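Local coordinates for TetR-family transcriptional regulator (Pectobacterium atrosepticum, PDB 2HYT), which probably binds operator DNA through an N-terminal helix-turn-helix and so regulates transcription, at residues A165-E170 with L178-A183; E65-E70 with E102-R107. All blocks are in the same frame, centred on the assembly; numbering follows the deposited sequence. Where two conformers were deposited one is given.

Contact 1 of 2, residues A165-E170 with L178-A183; sequences AFWIAE and LAQGVA. With EDO (1,2-ethanediol), chain C.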
loop_
_atom_site.group_PDB
_atom_site.type_symbol
_atom_site.label_atom_id
_atom_site.label_comp_id
_atom_site.label_asym_id
_atom_site.label_seq_id
_atom_site.Cartn_x
_atom_site.Cartn_y
_atom_site.Cartn_z
ATOM N N ALA A 165 -2.817 8.343 4.076
ATOM C CA ALA A 165 -1.960 9.441 3.570
ATOM C C ALA A 165 -2.124 9.637 2.073
ATOM O O ALA A 165 -2.266 10.770 1.610
ATOM C CB ALA A 165 -0.517 9.224 3.944
ATOM N N PHE A 166 -2.154 8.556 1.305
ATOM C CA PHE A 166 -2.447 8.649 -0.135
ATOM C C PHE A 166 -3.762 9.348 -0.391
ATOM O O PHE A 166 -3.839 10.250 -1.255
ATOM C CB PHE A 166 -2.510 7.274 -0.784
ATOM C CG PHE A 166 -1.170 6.633 -1.018
ATOM C CD1 PHE A 166 -0.107 7.354 -1.567
ATOM C CD2 PHE A 166 -0.999 5.269 -0.816
ATOM C CE1 PHE A 166 1.112 6.723 -1.814
ATOM C CE2 PHE A 166 0.233 4.657 -1.052
ATOM C CZ PHE A 166 1.270 5.397 -1.582
ATOM N N TRP A 167 -4.764 8.946 0.367
ATOM C CA TRP A 167 -6.129 9.441 0.232
ATOM C C TRP A 167 -6.120 10.935 0.536
ATOM O O TRP A 167 -6.637 11.758 -0.235
ATOM C CB TRP A 167 -7.064 8.665 1.153
ATOM C CG TRP A 167 -8.447 9.140 1.115
ATOM C CD1 TRP A 167 -9.347 8.990 0.094
ATOM C CD2 TRP A 167 -9.126 9.894 2.137
ATOM N NE1 TRP A 167 -10.537 9.570 0.426
ATOM C CE2 TRP A 167 -10.428 10.137 1.672
ATOM C CE3 TRP A 167 -8.767 10.354 3.404
ATOM C CZ2 TRP A 167 -11.347 10.837 2.406
ATOM C CZ3 TRP A 167 -9.704 11.049 4.141
ATOM C CH2 TRP A 167 -10.952 11.321 3.624
ATOM N N ILE A 168 -5.466 11.325 1.613
ATOM C CA ILE A 168 -5.428 12.757 1.961
ATOM C C ILE A 168 -4.750 13.545 0.835
ATOM O O ILE A 168 -5.203 14.649 0.479
ATOM C CB ILE A 168 -4.697 12.980 3.292
ATOM C CG1 ILE A 168 -5.519 12.430 4.444
ATOM C CG2 ILE A 168 -4.373 14.445 3.509
ATOM C CD1 ILE A 168 -4.757 12.156 5.755
ATOM N N ALA A 169 -3.696 12.980 0.265
ATOM C CA ALA A 169 -2.906 13.646 -0.779
ATOM C C ALA A 169 -3.627 13.680 -2.142
ATOM O O ALA A 169 -3.212 14.443 -3.007
ATOM C CB ALA A 169 -1.496 13.009 -0.876
ATOM N N GLU A 170 -4.693 12.883 -2.308
ATOM C CA GLU A 170 -5.566 12.852 -3.524
ATOM C C GLU A 170 -6.596 13.987 -3.540
ATOM O O GLU A 170 -7.140 14.326 -4.609
ATOM C CB GLU A 170 -6.402 11.570 -3.571
ATOM C CG GLU A 170 -5.685 10.362 -4.085
ATOM C CD GLU A 170 -6.432 9.050 -3.850
ATOM O OE1 GLU A 170 -7.519 9.003 -3.229
ATOM O OE2 GLU A 170 -5.908 8.036 -4.293
ATOM N N LEU A 178 -7.639 15.458 5.906
ATOM C CA LEU A 178 -6.807 15.190 7.105
ATOM C C LEU A 178 -7.615 15.072 8.416
ATOM O O LEU A 178 -7.417 14.141 9.208
ATOM C CB LEU A 178 -5.674 16.230 7.239
ATOM C CG LEU A 178 -4.841 16.199 8.519
ATOM C CD1 LEU A 178 -4.148 14.833 8.702
ATOM C CD2 LEU A 178 -3.816 17.338 8.572
ATOM N N ALA A 179 -8.511 16.025 8.672
ATOM C CA ALA A 179 -9.353 15.973 9.865
ATOM C C ALA A 179 -10.212 14.697 9.917
ATOM O O ALA A 179 -10.354 14.024 10.944
ATOM C CB ALA A 179 -10.254 17.226 9.890
ATOM N N GLN A 180 -10.794 14.362 8.784
ATOM C CA GLN A 180 -11.603 13.129 8.643
ATOM C C GLN A 180 -10.768 11.893 8.893
ATOM O O GLN A 180 -11.208 10.969 9.580
ATOM C CB GLN A 180 -12.240 13.054 7.269
ATOM C CG GLN A 180 -13.287 14.144 7.044
ATOM C CD GLN A 180 -13.785 14.200 5.653
ATOM O OE1 GLN A 180 -13.030 13.985 4.693
ATOM N NE2 GLN A 180 -15.096 14.494 5.507
ATOM N N GLY A 181 -9.576 11.873 8.316
ATOM C CA GLY A 181 -8.669 10.743 8.526
ATOM C C GLY A 181 -8.270 10.540 9.966
ATOM O O GLY A 181 -8.283 9.416 10.497
ATOM N N VAL A 182 -7.925 11.646 10.617
ATOM C CA VAL A 182 -7.519 11.578 12.001
ATOM C C VAL A 182 -8.678 11.113 12.862
ATOM O O VAL A 182 -8.497 10.294 13.760
ATOM C CB VAL A 182 -6.970 12.910 12.487
ATOM C CG1 VAL A 182 -6.894 12.931 13.988
ATOM C CG2 VAL A 182 -5.567 13.160 11.876
ATOM N N ALA A 183 -9.885 11.622 12.600
ATOM C CA ALA A 183 -11.040 11.212 13.419
ATOM C C ALA A 183 -11.326 9.734 13.231
ATOM O O ALA A 183 -11.662 9.051 14.178
ATOM C CB ALA A 183 -12.279 12.045 13.093
HETATM C C1 EDO C . -7.874 5.672 -1.352
HETATM O O1 EDO C . -8.670 6.527 -2.181
HETATM C C2 EDO C . -6.419 6.008 -1.653
HETATM O O2 EDO C . -6.142 5.805 -3.042
#

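Contact 2 of 2, residues E65-E70 with E102-R107; sequences EQIDAE and EPEIQR. With EDO (1,2-ethanediol), chain D.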
loop_
_atom_site.group_PDB
_atom_site.type_symbol
_atom_site.label_atom_id
_atom_site.label_comp_id
_atom_site.label_asym_id
_atom_site.label_seq_id
_atom_site.Cartn_x
_atom_site.Cartn_y
_atom_site.Cartn_z
ATOM N N GLU A 65 14.326 7.946 -0.745
ATOM C CA GLU A 65 15.102 7.316 0.315
ATOM C C GLU A 65 15.509 8.332 1.397
ATOM O O GLU A 65 15.398 8.045 2.598
ATOM C CB GLU A 65 16.313 6.606 -0.259
ATOM C CG GLU A 65 17.247 6.023 0.781
ATOM C CD GLU A 65 18.450 5.324 0.173
ATOM O OE1 GLU A 65 19.020 5.831 -0.830
ATOM O OE2 GLU A 65 18.864 4.295 0.746
ATOM N N GLN A 66 15.972 9.521 0.989
ATOM C CA GLN A 66 16.378 10.547 1.949
ATOM C C GLN A 66 15.186 11.066 2.728
ATOM O O GLN A 66 15.243 11.212 3.941
ATOM C CB GLN A 66 16.989 11.748 1.264
ATOM C CG GLN A 66 18.441 11.701 1.014
ATOM C CD GLN A 66 18.971 13.093 0.729
ATOM O OE1 GLN A 66 18.238 13.966 0.255
ATOM N NE2 GLN A 66 20.226 13.324 1.061
ATOM N N ILE A 67 14.123 11.375 2.011
ATOM C CA ILE A 67 12.904 11.823 2.641
ATOM C C ILE A 67 12.392 10.780 3.644
ATOM O O ILE A 67 12.027 11.146 4.767
ATOM C CB ILE A 67 11.812 12.149 1.620
ATOM C CG1 ILE A 67 12.236 13.339 0.759
ATOM C CG2 ILE A 67 10.517 12.501 2.321
ATOM C CD1 ILE A 67 11.270 13.670 -0.441
ATOM N N ASP A 68 12.393 9.515 3.274
ATOM C CA ASP A 68 11.939 8.426 4.149
ATOM C C ASP A 68 12.729 8.419 5.457
ATOM O O ASP A 68 12.153 8.277 6.547
ATOM C CB ASP A 68 12.144 7.084 3.459
ATOM C CG ASP A 68 11.072 6.767 2.410
ATOM O OD1 ASP A 68 10.085 7.508 2.274
ATOM O OD2 ASP A 68 11.259 5.745 1.715
ATOM N N ALA A 69 14.048 8.542 5.338
ATOM C CA ALA A 69 14.919 8.558 6.514
ATOM C C ALA A 69 14.605 9.701 7.450
ATOM O O ALA A 69 14.580 9.530 8.667
ATOM C CB ALA A 69 16.412 8.557 6.107
ATOM N N GLU A 70 14.351 10.872 6.868
ATOM C CA GLU A 70 13.951 12.047 7.629
ATOM C C GLU A 70 12.621 11.835 8.328
ATOM O O GLU A 70 12.472 12.198 9.487
ATOM C CB GLU A 70 13.898 13.260 6.720
ATOM C CG GLU A 70 15.343 13.635 6.270
ATOM C CD GLU A 70 15.405 14.746 5.242
ATOM O OE1 GLU A 70 14.393 15.436 5.037
ATOM O OE2 GLU A 70 16.467 14.902 4.594
ATOM N N GLU A 102 2.299 18.286 3.983
ATOM C CA GLU A 102 3.541 19.028 3.801
ATOM C C GLU A 102 3.910 18.969 2.329
ATOM O O GLU A 102 3.916 17.901 1.723
ATOM C CB GLU A 102 4.663 18.426 4.674
ATOM C CG GLU A 102 4.326 18.484 6.155
ATOM C CD GLU A 102 5.424 17.968 7.049
ATOM O OE1 GLU A 102 6.521 17.610 6.526
ATOM O OE2 GLU A 102 5.202 17.936 8.294
ATOM N N PRO A 103 4.198 20.119 1.712
ATOM C CA PRO A 103 4.367 20.073 0.244
ATOM C C PRO A 103 5.345 19.042 -0.319
ATOM O O PRO A 103 5.039 18.412 -1.343
ATOM C CB PRO A 103 4.787 21.521 -0.102
ATOM C CG PRO A 103 4.231 22.310 0.955
ATOM C CD PRO A 103 4.246 21.492 2.224
ATOM N N GLU A 104 6.516 18.834 0.294
ATOM C CA GLU A 104 7.429 17.877 -0.276
ATOM C C GLU A 104 6.920 16.434 -0.220
ATOM O O GLU A 104 7.040 15.683 -1.176
ATOM C CB GLU A 104 8.801 17.935 0.413
ATOM C CG GLU A 104 9.770 17.007 -0.254
ATOM C CD GLU A 104 11.186 17.255 0.177
ATOM O OE1 GLU A 104 11.389 17.330 1.400
ATOM O OE2 GLU A 104 12.071 17.317 -0.710
ATOM N N ILE A 105 6.406 16.044 0.937
ATOM C CA ILE A 105 5.877 14.703 1.130
ATOM C C ILE A 105 4.658 14.506 0.262
ATOM O O ILE A 105 4.519 13.492 -0.424
ATOM C CB ILE A 105 5.616 14.469 2.650
ATOM C CG1 ILE A 105 6.972 14.484 3.377
ATOM C CG2 ILE A 105 4.860 13.151 2.897
ATOM C CD1 ILE A 105 6.865 14.430 4.906
ATOM N N GLN A 106 3.748 15.468 0.294
ATOM C CA GLN A 106 2.553 15.385 -0.487
ATOM C C GLN A 106 2.857 15.121 -1.940
ATOM O O GLN A 106 2.208 14.314 -2.598
ATOM C CB GLN A 106 1.762 16.691 -0.332
ATOM C CG GLN A 106 0.503 16.734 -1.099
ATOM C CD GLN A 106 -0.161 18.098 -0.964
ATOM O OE1 GLN A 106 0.426 19.120 -1.351
ATOM N NE2 GLN A 106 -1.329 18.128 -0.354
ATOM N N ARG A 107 3.798 15.892 -2.482
ATOM C CA ARG A 107 4.054 15.866 -3.908
ATOM C C ARG A 107 5.015 14.760 -4.274
ATOM O O ARG A 107 4.644 13.835 -5.003
ATOM C CB ARG A 107 4.573 17.216 -4.330
ATOM C CG ARG A 107 3.436 18.254 -4.371
ATOM C CD ARG A 107 3.898 19.528 -5.067
ATOM N NE ARG A 107 4.816 20.278 -4.231
ATOM C CZ ARG A 107 5.595 21.285 -4.639
ATOM N NH1 ARG A 107 5.617 21.669 -5.912
ATOM N NH2 ARG A 107 6.367 21.910 -3.749
HETATM C C1 EDO D . 11.015 15.083 5.366
HETATM O O1 EDO D . 10.836 15.380 6.758
HETATM C C2 EDO D . 11.022 16.430 4.639
HETATM O O2 EDO D . 10.025 16.481 3.629
#

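Contact 1 of 2, residues A165-E170 with L178-A183
W167 and I168 reach helix 174-190 through different first torsions. In W167, CG stands anti to the backbone N (chi1 178°), and the indole extends toward Q180 and G181. In I168, CG1 lies anti to the carbonyl carbon, with CD1 carried on toward L178. The indole meets the second helix with the edge of its six-membered ring. CH2 of W167 is 3.5 Å from OE1 of Q180, which sits near the ring plane. The two side chains cross at about a right angle, while ring and amide planes are only 23° apart. CZ3 of W167 lies 4.3 Å from the backbone N of G181, also near the ring plane. G181 has no side chain, and this lets I168 and the ring of W167 come close to the backbone of helix 174-190. CD1 of I168 also rests 3.9 Å from CA of L178 and 4.0 Å from CD1 of L178. No hydrogen bond joins the segments.

W167 is buried, and its NE1 is hydrogen-bonded to OE1 of Q151 of the second subunit, which probably helps to hold the rotation of the ring. On the five-membered ring, next to NE1, CD1 has O1 of a 1,2-ethanediol, probably from the crystallisation liquor, at its edge, near the ring plane. Both hydroxyls of the diol donate to the carboxylate of E170: O1 to OE1 at 2.9 Å and O2 to OE2 at 2.6 Å. R114, and R126 of the second subunit, form salt bridges with the same carboxylate and probably favour its charged form.

The short segments run nearly antiparallel, at 159° with axes 9.9 Å apart. This is an antiparallel helical hairpin in the C-terminal domain. Its W167 and E170 take part in the subunit interface, consistent with the dimeric build of TetR-family regulators.

Contact 2 of 2, residues E65-E70 with E102-R107
I67 approaches E104 and I105 from helix 56-81, with its side chain leaving the backbone toward helix 103-117. From CB its side chain divides into two branches. CG2 is anti to the backbone N and passes alongside I105, coming within 4.2 Å of CG1 of that residue. The two isoleucines slide past each other in opposite directions. CG1 of I67 takes the other branch, 4.1 Å from CD of E104. At its end, CD1 touches the carboxylate carbon CD of E104 at 3.6 Å and CG of E104 at 3.7 Å. The methyl therefore packs against the end of an acidic side chain that comes from the opposite direction.

E104 is extended, with CG anti to its backbone N (chi1 -176°), which sends the carboxylate toward helix 56-81. Its OE1 accepts a hydrogen bond of 2.7 Å from O2 of a 1,2-ethanediol, probably a crystallisation additive. The diol also lies beside E70: its C1 is 3.4 Å from OE1 of E70. The two carboxylates carry like charges, and their OE1 atoms, one on E70 and one on E104, stand 5.1 Å apart. R22 forms salt bridges with both, which probably offsets the repulsion.

E102 takes the N-cap position of helix 103-117, and its carboxylate pairs with R74 of helix 56-81. I67 packs further along helix 103-117 on I108 and V109, while I105 faces L110 and M99. R22 belongs to helix 7-28, so the contact lies where that helix, helix 56-81 and the start of helix 103-117 come together.

In the fold
Contact 2 comes first along the chain and closes before contact 1 opens. Their centres are about 16 Å apart. They share no helix: contact 2 joins helices 56-81 and 103-117, and contact 1 joins helices 150-170 and 174-190. They still touch, because CB of A169 packs on CG of Q106 at 4.2 Å. Helix 103-117 thus lies between helix 56-81 and helix 150-170. Through R22, contact 2 reaches helix 7-28, which leads to the predicted DNA-binding helices. Contact 1 faces the second subunit, whereas no other chain touches contact 2. Packing is therefore continuous from the N-terminal region to the dimer interface.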